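Long-range contacts in putative beta-glucosidase (Bifidobacterium adolescentis, PDB 5WAB), which hydrolyses beta-glucosidic linkages as a member of glycoside hydrolase family 3 and possibly also releases terminal alpha-L-arabinopyranose from ginsenoside Rb2: residues S172-R177 with W630-N635; E522-G527 with A596-E601; G109-R114 with P182-I187; L165-N170 with G516-G521. All blocks are in the same frame, centred on the assembly; numbering follows the deposited sequence.

Contact 1: residues S172-R177 with W630-N635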
# COMPACT_ATOMS: atom_id res chain seq x y z
N SER A 172 -12.48 -13.63 -10.87
CA SER A 172 -12.38 -13.77 -12.32
C SER A 172 -10.96 -13.43 -12.78
O SER A 172 -10.20 -12.75 -12.09
CB SER A 172 -13.38 -12.86 -13.03
OG SER A 172 -12.95 -11.52 -12.93
N GLN A 173 -10.63 -13.89 -13.99
CA GLN A 173 -9.31 -13.63 -14.54
C GLN A 173 -9.07 -12.14 -14.76
O GLN A 173 -8.00 -11.62 -14.42
CB GLN A 173 -9.11 -14.41 -15.83
CG GLN A 173 -8.90 -15.89 -15.56
CD GLN A 173 -7.73 -16.13 -14.62
OE1 GLN A 173 -7.89 -16.69 -13.54
NE2 GLN A 173 -6.53 -15.71 -15.04
N ARG A 174 -10.06 -11.43 -15.32
CA ARG A 174 -9.92 -9.98 -15.50
C ARG A 174 -9.59 -9.29 -14.18
O ARG A 174 -8.68 -8.46 -14.12
CB ARG A 174 -11.19 -9.38 -16.10
CG ARG A 174 -11.23 -9.38 -17.60
CD ARG A 174 -12.29 -8.41 -18.11
NE ARG A 174 -11.96 -7.01 -17.84
CZ ARG A 174 -12.86 -6.02 -17.83
NH1 ARG A 174 -14.14 -6.29 -18.05
NH2 ARG A 174 -12.49 -4.77 -17.58
N ALA A 175 -10.33 -9.61 -13.12
CA ALA A 175 -10.10 -8.94 -11.85
C ALA A 175 -8.72 -9.28 -11.29
O ALA A 175 -8.03 -8.41 -10.74
CB ALA A 175 -11.20 -9.31 -10.85
N LEU A 176 -8.28 -10.54 -11.45
CA LEU A 176 -6.92 -10.91 -11.06
C LEU A 176 -5.89 -10.12 -11.86
O LEU A 176 -4.96 -9.54 -11.30
CB LEU A 176 -6.72 -12.41 -11.25
CG LEU A 176 -7.22 -13.35 -10.16
CD1 LEU A 176 -7.09 -14.77 -10.63
CD2 LEU A 176 -6.45 -13.15 -8.86
N ARG A 177 -6.06 -10.07 -13.19
CA ARG A 177 -5.07 -9.44 -14.05
C ARG A 177 -5.05 -7.92 -13.89
O ARG A 177 -3.99 -7.30 -13.99
CB ARG A 177 -5.33 -9.81 -15.50
CG ARG A 177 -5.15 -11.28 -15.82
CD ARG A 177 -3.70 -11.65 -15.80
NE ARG A 177 -3.49 -13.02 -16.27
CZ ARG A 177 -2.29 -13.54 -16.51
NH1 ARG A 177 -1.20 -12.80 -16.33
NH2 ARG A 177 -2.19 -14.79 -16.94
N TRP A 630 -7.66 -6.47 -19.74
CA TRP A 630 -7.43 -7.89 -19.93
C TRP A 630 -8.62 -8.50 -20.64
O TRP A 630 -9.76 -8.37 -20.19
CB TRP A 630 -7.19 -8.58 -18.59
CG TRP A 630 -6.81 -10.01 -18.77
CD1 TRP A 630 -7.63 -11.10 -18.69
CD2 TRP A 630 -5.52 -10.51 -19.12
NE1 TRP A 630 -6.92 -12.25 -18.94
CE2 TRP A 630 -5.62 -11.91 -19.21
CE3 TRP A 630 -4.28 -9.91 -19.35
CZ2 TRP A 630 -4.53 -12.72 -19.53
CZ3 TRP A 630 -3.20 -10.71 -19.66
CH2 TRP A 630 -3.33 -12.10 -19.75
N SER A 631 -8.36 -9.18 -21.75
CA SER A 631 -9.40 -9.87 -22.50
C SER A 631 -9.30 -11.36 -22.22
O SER A 631 -8.28 -11.98 -22.55
CB SER A 631 -9.29 -9.60 -23.99
OG SER A 631 -10.21 -10.39 -24.72
N GLU A 632 -10.35 -11.94 -21.64
CA GLU A 632 -10.36 -13.38 -21.46
C GLU A 632 -10.56 -14.08 -22.79
O GLU A 632 -10.21 -15.26 -22.92
CB GLU A 632 -11.44 -13.79 -20.47
CG GLU A 632 -11.26 -13.19 -19.09
CD GLU A 632 -12.30 -13.67 -18.09
OE1 GLU A 632 -13.04 -14.63 -18.41
OE2 GLU A 632 -12.37 -13.08 -16.99
N LYS A 633 -11.08 -13.37 -23.79
CA LYS A 633 -11.20 -13.94 -25.12
C LYS A 633 -9.83 -14.04 -25.79
O LYS A 633 -9.51 -15.06 -26.41
CB LYS A 633 -12.15 -13.08 -25.95
CG LYS A 633 -12.45 -13.58 -27.34
CD LYS A 633 -13.40 -12.62 -28.05
CE LYS A 633 -14.59 -12.27 -27.17
NZ LYS A 633 -15.44 -13.45 -26.86
N PHE A 634 -8.99 -13.01 -25.64
CA PHE A 634 -7.64 -13.05 -26.18
C PHE A 634 -6.66 -13.74 -25.25
O PHE A 634 -5.56 -14.09 -25.70
CB PHE A 634 -7.10 -11.65 -26.47
CG PHE A 634 -7.78 -10.94 -27.59
CD1 PHE A 634 -7.70 -11.42 -28.88
CD2 PHE A 634 -8.44 -9.74 -27.37
CE1 PHE A 634 -8.32 -10.75 -29.93
CE2 PHE A 634 -9.05 -9.06 -28.41
CZ PHE A 634 -8.99 -9.57 -29.69
N ASN A 635 -7.01 -13.90 -23.98
CA ASN A 635 -6.08 -14.40 -22.97
C ASN A 635 -4.83 -13.52 -22.92
O ASN A 635 -3.70 -14.01 -22.80
CB ASN A 635 -5.71 -15.86 -23.24
CG ASN A 635 -5.06 -16.54 -22.05
OD1 ASN A 635 -5.34 -16.19 -20.90
ND2 ASN A 635 -4.19 -17.50 -22.32
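The first turn of helix 173-180 meets the end of strand 628-631 where that strand runs into the bend of a hairpin with 636-639, and the CA atoms of R174 and W630 come within 5.5 Å. The W630 indole carries the largest share of the contact, and R177 lies along one of its faces. R177 CG stands over the five-membered ring, 3.4 Å from the centroid in a CH-pi contact, and a bend at chi2 (-72°) then carries the chain along the ring system. The guanidinium consequently lies flat on the outer part of the indole, planes 17° apart, in an off-centre cation-pi contact with NE 3.4 Å from W630 CZ2. A leucine in place of W630 would probably leave this guanidinium without its flat support, freer to turn away, and would strip W637 of its edge-to-face partner. E222 forms a salt bridge with R177 NH1. R174 instead passes W630 O, its CG 3.1 Å from that oxygen, and spends its guanidinium on E178 and on the carbonyl of A596. E632 reaches the helix start from the opposing segment: its OE2 accepts from R174 N at 3.3 Å and 159°, on the anti side of the carboxylate. S172 OG caps the same turn by accepting from A175 N at 3.2 Å. A carboxylate placed at the amino end of a helix probably also steadies the helix start, and the domain junction adds to this a cation that lies flat on an indole and is paired with an acid.

Contact 2: residues E522-G527 with A596-E601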
# COMPACT_ATOMS: atom_id res chain seq x y z
N GLU A 522 -17.80 -8.21 -7.47
CA GLU A 522 -17.69 -6.86 -8.01
C GLU A 522 -16.73 -6.78 -9.19
O GLU A 522 -16.76 -5.77 -9.91
CB GLU A 522 -17.26 -5.89 -6.91
CG GLU A 522 -15.81 -6.05 -6.46
CD GLU A 522 -15.63 -7.18 -5.47
OE1 GLU A 522 -16.65 -7.74 -5.00
OE2 GLU A 522 -14.47 -7.52 -5.17
N GLY A 523 -15.91 -7.80 -9.41
CA GLY A 523 -15.03 -7.83 -10.57
C GLY A 523 -13.97 -6.76 -10.48
O GLY A 523 -13.33 -6.56 -9.44
N VAL A 524 -13.77 -6.02 -11.58
CA VAL A 524 -12.76 -4.97 -11.56
C VAL A 524 -13.26 -3.69 -10.90
O VAL A 524 -12.47 -2.76 -10.70
CB VAL A 524 -12.22 -4.63 -12.96
CG1 VAL A 524 -11.52 -5.85 -13.57
CG2 VAL A 524 -13.34 -4.13 -13.87
N PHE A 525 -14.54 -3.63 -10.53
CA PHE A 525 -15.13 -2.40 -9.98
C PHE A 525 -14.91 -2.37 -8.47
O PHE A 525 -15.81 -2.63 -7.66
CB PHE A 525 -16.60 -2.29 -10.36
CG PHE A 525 -16.82 -2.13 -11.84
CD1 PHE A 525 -16.72 -0.88 -12.44
CD2 PHE A 525 -17.07 -3.23 -12.65
CE1 PHE A 525 -16.90 -0.73 -13.80
CE2 PHE A 525 -17.26 -3.09 -14.01
CZ PHE A 525 -17.17 -1.84 -14.59
N VAL A 526 -13.69 -2.02 -8.09
CA VAL A 526 -13.26 -1.96 -6.70
C VAL A 526 -13.00 -0.50 -6.35
O VAL A 526 -12.33 0.21 -7.11
CB VAL A 526 -12.00 -2.81 -6.48
CG1 VAL A 526 -11.50 -2.66 -5.05
CG2 VAL A 526 -12.29 -4.27 -6.79
N GLY A 527 -13.53 -0.06 -5.22
CA GLY A 527 -13.26 1.29 -4.76
C GLY A 527 -13.81 2.33 -5.72
O GLY A 527 -14.93 2.20 -6.24
N ALA A 596 -16.90 -4.48 -19.84
CA ALA A 596 -17.22 -3.47 -18.84
C ALA A 596 -15.93 -2.89 -18.26
O ALA A 596 -15.01 -3.64 -17.90
CB ALA A 596 -18.08 -4.06 -17.74
N ARG A 597 -15.85 -1.57 -18.19
CA ARG A 597 -14.68 -0.87 -17.69
C ARG A 597 -15.11 0.30 -16.80
O ARG A 597 -16.15 0.92 -17.05
CB ARG A 597 -13.81 -0.34 -18.84
CG ARG A 597 -13.42 -1.40 -19.86
CD ARG A 597 -12.22 -0.95 -20.67
NE ARG A 597 -11.05 -0.75 -19.82
CZ ARG A 597 -9.91 -0.22 -20.23
NH1 ARG A 597 -9.78 0.17 -21.49
NH2 ARG A 597 -8.90 -0.07 -19.38
N PRO A 598 -14.34 0.60 -15.76
CA PRO A 598 -14.60 1.80 -14.96
C PRO A 598 -14.51 3.05 -15.81
O PRO A 598 -13.83 3.09 -16.84
CB PRO A 598 -13.49 1.77 -13.90
CG PRO A 598 -13.04 0.34 -13.85
CD PRO A 598 -13.20 -0.18 -15.24
N LYS A 599 -15.20 4.11 -15.36
CA LYS A 599 -15.20 5.34 -16.14
C LYS A 599 -13.79 5.86 -16.35
O LYS A 599 -13.44 6.30 -17.45
CB LYS A 599 -16.07 6.41 -15.47
CG LYS A 599 -16.37 7.58 -16.40
CD LYS A 599 -17.50 8.46 -15.88
CE LYS A 599 -17.01 9.37 -14.76
NZ LYS A 599 -18.10 10.21 -14.20
N HIS A 600 -12.96 5.82 -15.31
CA HIS A 600 -11.55 6.16 -15.48
C HIS A 600 -10.71 5.39 -14.48
O HIS A 600 -11.22 4.89 -13.47
CB HIS A 600 -11.31 7.68 -15.36
CG HIS A 600 -11.75 8.26 -14.05
ND1 HIS A 600 -11.43 9.54 -13.67
CD2 HIS A 600 -12.46 7.73 -13.03
CE1 HIS A 600 -11.93 9.79 -12.48
NE2 HIS A 600 -12.56 8.71 -12.06
N GLU A 601 -9.41 5.29 -14.77
CA GLU A 601 -8.44 4.61 -13.93
C GLU A 601 -7.16 5.42 -13.86
O GLU A 601 -6.75 6.03 -14.86
CB GLU A 601 -8.14 3.20 -14.46
CG GLU A 601 -9.32 2.23 -14.42
CD GLU A 601 -8.93 0.82 -14.82
OE1 GLU A 601 -7.80 0.40 -14.49
OE2 GLU A 601 -9.77 0.13 -15.45
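A type II' beta turn spanning E522 to F525, on the C-terminal glycoside hydrolase region, presents V524 and F525 to the extended loop A596-P598 of the fibronectin type III-like domain. The turn is closed by F525 N bonding to E522 O at 3.1 Å, with G523 at the second position, where the positive phi favours glycine. F525 then forms the centre of an inverse gamma turn. The contact itself is entirely van der Waals, and the F525 ring carries most of it. With CG anti to the carbonyl carbon (chi1 -65°), the ring swings out until its far end meets the loop backbone: CE1 approaches P598 N at 3.5 Å, and CZ lies 3.7 Å from R597 C, both obliquely to the ring. The proline ring continues this surface, P598 CG standing 4.0 Å from F525 CE1, while the A596 methyl comes in at the ring edge, in its plane. Within the turn, V524 CG2 lies over one face of F525 near the rim and also reaches toward the proline. T533 and Y530 also touch the phenylalanine, and T533 reaches P598 as well, so the ring sits in a small apolar seat built from both domains. Polar ties flank this seat: R529 forms a salt bridge with E601, and D532 accepts from H600 NE2. R174 of helix 173-180 packs on V524. The valine completes the seat with a looser touch, V524 CG2 standing 4.2 Å from P598 CD.

Contact 3: residues G109-R114 with P182-I187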
# COMPACT_ATOMS: atom_id res chain seq x y z
N GLY A 109 4.01 -5.04 1.89
CA GLY A 109 2.77 -5.68 1.52
C GLY A 109 2.01 -4.79 0.55
O GLY A 109 1.88 -3.59 0.79
N VAL A 110 1.57 -5.37 -0.56
CA VAL A 110 0.95 -4.60 -1.63
C VAL A 110 -0.44 -5.12 -1.98
O VAL A 110 -0.96 -4.83 -3.05
CB VAL A 110 1.86 -4.55 -2.88
CG1 VAL A 110 3.16 -3.87 -2.57
CG2 VAL A 110 2.12 -5.94 -3.44
N ASN A 111 -1.06 -5.89 -1.09
CA ASN A 111 -2.40 -6.40 -1.36
C ASN A 111 -3.39 -5.25 -1.54
O ASN A 111 -3.32 -4.23 -0.85
CB ASN A 111 -2.87 -7.33 -0.25
CG ASN A 111 -2.03 -8.58 -0.14
OD1 ASN A 111 -1.33 -8.78 0.85
ND2 ASN A 111 -2.09 -9.43 -1.15
N ILE A 112 -4.30 -5.42 -2.50
CA ILE A 112 -5.32 -4.42 -2.77
C ILE A 112 -6.27 -4.33 -1.59
O ILE A 112 -6.71 -5.35 -1.04
CB ILE A 112 -6.07 -4.77 -4.06
CG1 ILE A 112 -5.11 -4.70 -5.26
CG2 ILE A 112 -7.26 -3.86 -4.26
CD1 ILE A 112 -4.46 -3.34 -5.43
N LYS A 113 -6.59 -3.10 -1.18
CA LYS A 113 -7.61 -2.85 -0.16
C LYS A 113 -8.97 -2.94 -0.85
O LYS A 113 -9.58 -1.94 -1.23
CB LYS A 113 -7.38 -1.51 0.51
CG LYS A 113 -6.00 -1.40 1.09
CD LYS A 113 -5.76 -0.12 1.85
CE LYS A 113 -4.28 -0.03 2.21
NZ LYS A 113 -3.89 1.14 3.04
N ARG A 114 -9.42 -4.18 -1.05
CA ARG A 114 -10.72 -4.41 -1.66
C ARG A 114 -11.83 -3.79 -0.84
O ARG A 114 -12.72 -3.12 -1.37
CB ARG A 114 -10.95 -5.91 -1.82
CG ARG A 114 -12.39 -6.32 -2.11
CD ARG A 114 -12.47 -7.82 -2.30
NE ARG A 114 -13.78 -8.29 -2.73
CZ ARG A 114 -14.61 -8.98 -1.97
NH1 ARG A 114 -14.25 -9.30 -0.73
NH2 ARG A 114 -15.79 -9.36 -2.43
N PRO A 182 -1.45 -6.28 -10.91
CA PRO A 182 -0.55 -5.25 -11.47
C PRO A 182 0.46 -4.66 -10.50
O PRO A 182 1.57 -4.31 -10.93
CB PRO A 182 -1.53 -4.17 -11.97
CG PRO A 182 -2.72 -4.93 -12.34
CD PRO A 182 -2.85 -6.00 -11.28
N ALA A 183 0.13 -4.52 -9.22
CA ALA A 183 1.11 -4.02 -8.25
C ALA A 183 2.25 -5.01 -8.08
O ALA A 183 3.42 -4.61 -8.04
CB ALA A 183 0.43 -3.73 -6.91
N PHE A 184 1.94 -6.30 -7.97
CA PHE A 184 2.98 -7.32 -7.95
C PHE A 184 3.77 -7.31 -9.25
O PHE A 184 5.00 -7.35 -9.25
CB PHE A 184 2.37 -8.69 -7.70
CG PHE A 184 1.87 -8.91 -6.28
CD1 PHE A 184 2.76 -9.20 -5.26
CD2 PHE A 184 0.51 -8.86 -5.99
CE1 PHE A 184 2.31 -9.42 -3.96
CE2 PHE A 184 0.05 -9.08 -4.70
CZ PHE A 184 0.96 -9.37 -3.68
N GLU A 185 3.06 -7.25 -10.39
CA GLU A 185 3.72 -7.31 -11.69
C GLU A 185 4.69 -6.15 -11.88
O GLU A 185 5.82 -6.34 -12.33
CB GLU A 185 2.67 -7.34 -12.80
CG GLU A 185 3.26 -7.43 -14.21
CD GLU A 185 2.25 -7.17 -15.31
OE1 GLU A 185 1.10 -6.77 -15.00
OE2 GLU A 185 2.60 -7.35 -16.50
N HIS A 186 4.28 -4.93 -11.50
CA HIS A 186 5.13 -3.76 -11.73
C HIS A 186 6.40 -3.82 -10.89
O HIS A 186 7.48 -3.45 -11.37
CB HIS A 186 4.36 -2.47 -11.42
CG HIS A 186 5.20 -1.24 -11.55
ND1 HIS A 186 5.56 -0.71 -12.76
CD2 HIS A 186 5.78 -0.46 -10.61
CE1 HIS A 186 6.31 0.36 -12.57
NE2 HIS A 186 6.47 0.53 -11.27
N ILE A 187 6.29 -4.22 -9.63
CA ILE A 187 7.47 -4.27 -8.78
C ILE A 187 8.42 -5.39 -9.23
O ILE A 187 9.65 -5.22 -9.19
CB ILE A 187 7.03 -4.42 -7.32
CG1 ILE A 187 6.17 -3.19 -6.95
CG2 ILE A 187 8.22 -4.54 -6.41
CD1 ILE A 187 5.60 -3.22 -5.55
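V110 plugs into the side of helix 182-190 within the TIM-barrel-like N-terminal domain, joining the loop that follows strand 102-106 to the helix that follows strand 149-155 and helix 173-180. The tight part is where its two methyl groups divide between two helix residues. V110 CG2 stands over one face of the F184 ring, 3.6 Å from the centroid and only 15° off the normal, a CH-pi contact whose closest atom is CE1 at 3.5 Å. The other branch, CG1, lies 3.9 Å from I187 CD1, the two side chains running antiparallel alongside each other. This split follows from the valine rotamer (chi1 -62°), which turns CG1 anti to the carbonyl carbon and leaves CG2 between the backbone N and that carbon. L152 of strand 149-155 touches V110, F184 and I187 alike, and A136 of helix 129-144 closes over V110 and I187, so the apolar cluster is fully buried. Packing slackens at A183, whose CB is 4.4 Å from V110 CB, and the remaining helix residues turn off: P182 and H186 are partly exposed, and H186 stacks on H134. The loop likewise departs after I112, K113 NZ going to the carbonyls of C121 and Y124 and R114 to E522. N111 marks the polar border. The N111 side chain sets out away from the helix, yet the amide folds back to the edge of F184, planes 64° apart; ND2, 4.0 Å from F184 CZ and in the ring plane, donates its hydrogen bond to H154 O.

Contact 4: residues L165-N170 with G516-G521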
# COMPACT_ATOMS: atom_id res chain seq x y z
N LEU A 165 -6.80 -18.47 6.59
CA LEU A 165 -6.04 -19.70 6.42
C LEU A 165 -6.74 -20.71 5.52
O LEU A 165 -6.08 -21.63 5.03
CB LEU A 165 -5.77 -20.36 7.78
CG LEU A 165 -4.99 -19.55 8.82
CD1 LEU A 165 -4.98 -20.26 10.17
CD2 LEU A 165 -3.59 -19.34 8.32
N ARG A 166 -8.04 -20.55 5.30
CA ARG A 166 -8.81 -21.55 4.58
C ARG A 166 -9.59 -20.97 3.40
O ARG A 166 -9.82 -21.68 2.42
CB ARG A 166 -9.77 -22.26 5.55
CG ARG A 166 -9.07 -23.11 6.59
CD ARG A 166 -10.07 -23.79 7.51
NE ARG A 166 -10.94 -22.81 8.16
CZ ARG A 166 -11.91 -23.11 9.02
NH1 ARG A 166 -12.14 -24.38 9.33
NH2 ARG A 166 -12.64 -22.14 9.56
N VAL A 167 -9.99 -19.70 3.48
CA VAL A 167 -10.97 -19.18 2.53
C VAL A 167 -10.39 -19.21 1.11
O VAL A 167 -9.19 -19.02 0.90
CB VAL A 167 -11.43 -17.77 2.91
CG1 VAL A 167 -10.36 -16.73 2.66
CG2 VAL A 167 -12.68 -17.40 2.15
N SER A 168 -11.26 -19.47 0.14
CA SER A 168 -10.90 -19.41 -1.26
C SER A 168 -11.42 -18.10 -1.83
O SER A 168 -12.64 -17.89 -1.90
CB SER A 168 -11.47 -20.60 -2.02
OG SER A 168 -11.36 -20.42 -3.42
N ALA A 169 -10.51 -17.22 -2.24
CA ALA A 169 -10.92 -16.02 -2.96
C ALA A 169 -11.22 -16.45 -4.38
O ALA A 169 -10.31 -16.80 -5.14
CB ALA A 169 -9.83 -14.96 -2.90
N ASN A 170 -12.51 -16.45 -4.74
CA ASN A 170 -12.96 -16.84 -6.07
C ASN A 170 -13.06 -15.58 -6.92
O ASN A 170 -13.96 -14.75 -6.73
CB ASN A 170 -14.29 -17.59 -5.99
CG ASN A 170 -14.17 -18.89 -5.21
OD1 ASN A 170 -13.12 -19.53 -5.22
ND2 ASN A 170 -15.25 -19.29 -4.54
N GLY A 516 -16.08 -21.18 3.68
CA GLY A 516 -14.77 -21.37 3.10
C GLY A 516 -14.51 -20.65 1.80
O GLY A 516 -13.48 -20.92 1.17
N HIS A 517 -15.39 -19.76 1.35
CA HIS A 517 -15.14 -19.06 0.10
C HIS A 517 -15.73 -17.66 0.14
O HIS A 517 -16.72 -17.41 0.82
CB HIS A 517 -15.69 -19.83 -1.10
CG HIS A 517 -17.19 -19.94 -1.12
ND1 HIS A 517 -17.99 -19.06 -1.81
CD2 HIS A 517 -18.02 -20.84 -0.55
CE1 HIS A 517 -19.25 -19.41 -1.66
NE2 HIS A 517 -19.30 -20.49 -0.90
N VAL A 518 -15.11 -16.76 -0.62
CA VAL A 518 -15.60 -15.40 -0.81
C VAL A 518 -15.48 -15.06 -2.29
O VAL A 518 -14.39 -15.13 -2.86
CB VAL A 518 -14.85 -14.38 0.07
CG1 VAL A 518 -13.33 -14.51 -0.07
CG2 VAL A 518 -15.32 -12.97 -0.22
N ASP A 519 -16.61 -14.73 -2.92
CA ASP A 519 -16.67 -14.51 -4.36
C ASP A 519 -16.51 -13.02 -4.66
O ASP A 519 -17.31 -12.20 -4.21
CB ASP A 519 -18.00 -15.02 -4.91
CG ASP A 519 -18.26 -16.46 -4.56
OD1 ASP A 519 -17.29 -17.17 -4.21
OD2 ASP A 519 -19.43 -16.90 -4.63
N TYR A 520 -15.46 -12.67 -5.40
CA TYR A 520 -15.22 -11.26 -5.74
C TYR A 520 -16.18 -10.84 -6.85
O TYR A 520 -15.81 -10.56 -7.99
CB TYR A 520 -13.77 -11.06 -6.15
CG TYR A 520 -12.77 -11.10 -5.01
CD1 TYR A 520 -13.08 -11.70 -3.79
CD2 TYR A 520 -11.51 -10.55 -5.16
CE1 TYR A 520 -12.15 -11.74 -2.75
CE2 TYR A 520 -10.58 -10.58 -4.14
CZ TYR A 520 -10.90 -11.17 -2.95
OH TYR A 520 -9.96 -11.19 -1.95
N GLY A 521 -17.47 -10.77 -6.48
CA GLY A 521 -18.51 -10.54 -7.46
C GLY A 521 -18.48 -9.16 -8.09
O GLY A 521 -19.09 -8.97 -9.16
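N170 and D519 run alongside one another in the same direction, and ND2 of the asparagine donates to D519 OD1 at 3.0 Å and 158°, nearly in line with the C-O bond. From the opposite face of the carboxylate, H517 ND1 bonds to the same OD1 at 3.1 Å, so one oxygen is gripped twice. The other end of the N170 amide is fixed as well: S168 OG donates to N170 OD1 at 2.7 Å, from above the carbonyl plane. An alanine in place of N170 would probably cost D519 OD1 one of its two donors here and take from S168 OG its amide acceptor. These side chains share one face of a parallel pairing between strands 168-170 and 517-519, the latter an edge strand of a four-stranded mixed sheet that also takes in 202-203 and 206-207. Backbone bonds alternate along it: S168 N to G516 O, V518 N to S168 O, N170 N to V518 O, Y520 N to N170 O. On the apolar side V167 CG2 meets V518 CG1 at 3.7 Å, and the A169 methyl approaches Y520 CZ at 3.9 Å, obliquely to the ring. Farther out, N159 bonds to Y520 OH, R114 makes a cation-pi contact with its ring, and G205 N bonds to S168 OG.

Overall arrangement
From the N terminus, 109-114 opens contact 3, then 165-170 opens contact 4 and 172-177 opens contact 1. Contact 3 closes first, at 182-187, within the N-terminal domain, and so crosses both others. Contact 4 closes at 516-521, bringing the N- and C-terminal glycoside hydrolase regions together in one sheet; it crosses contact 1 in turn. Contact 2 opens straight afterwards, at 522-527, and closes at 596-601, lying wholly within the long span that contact 1 ends at 630-635. Contacts 1 and 2 thus bring the fibronectin type III-like domain against both catalytic regions, meeting through R174 and A596, while R114 links contact 3 to E522 and Y520.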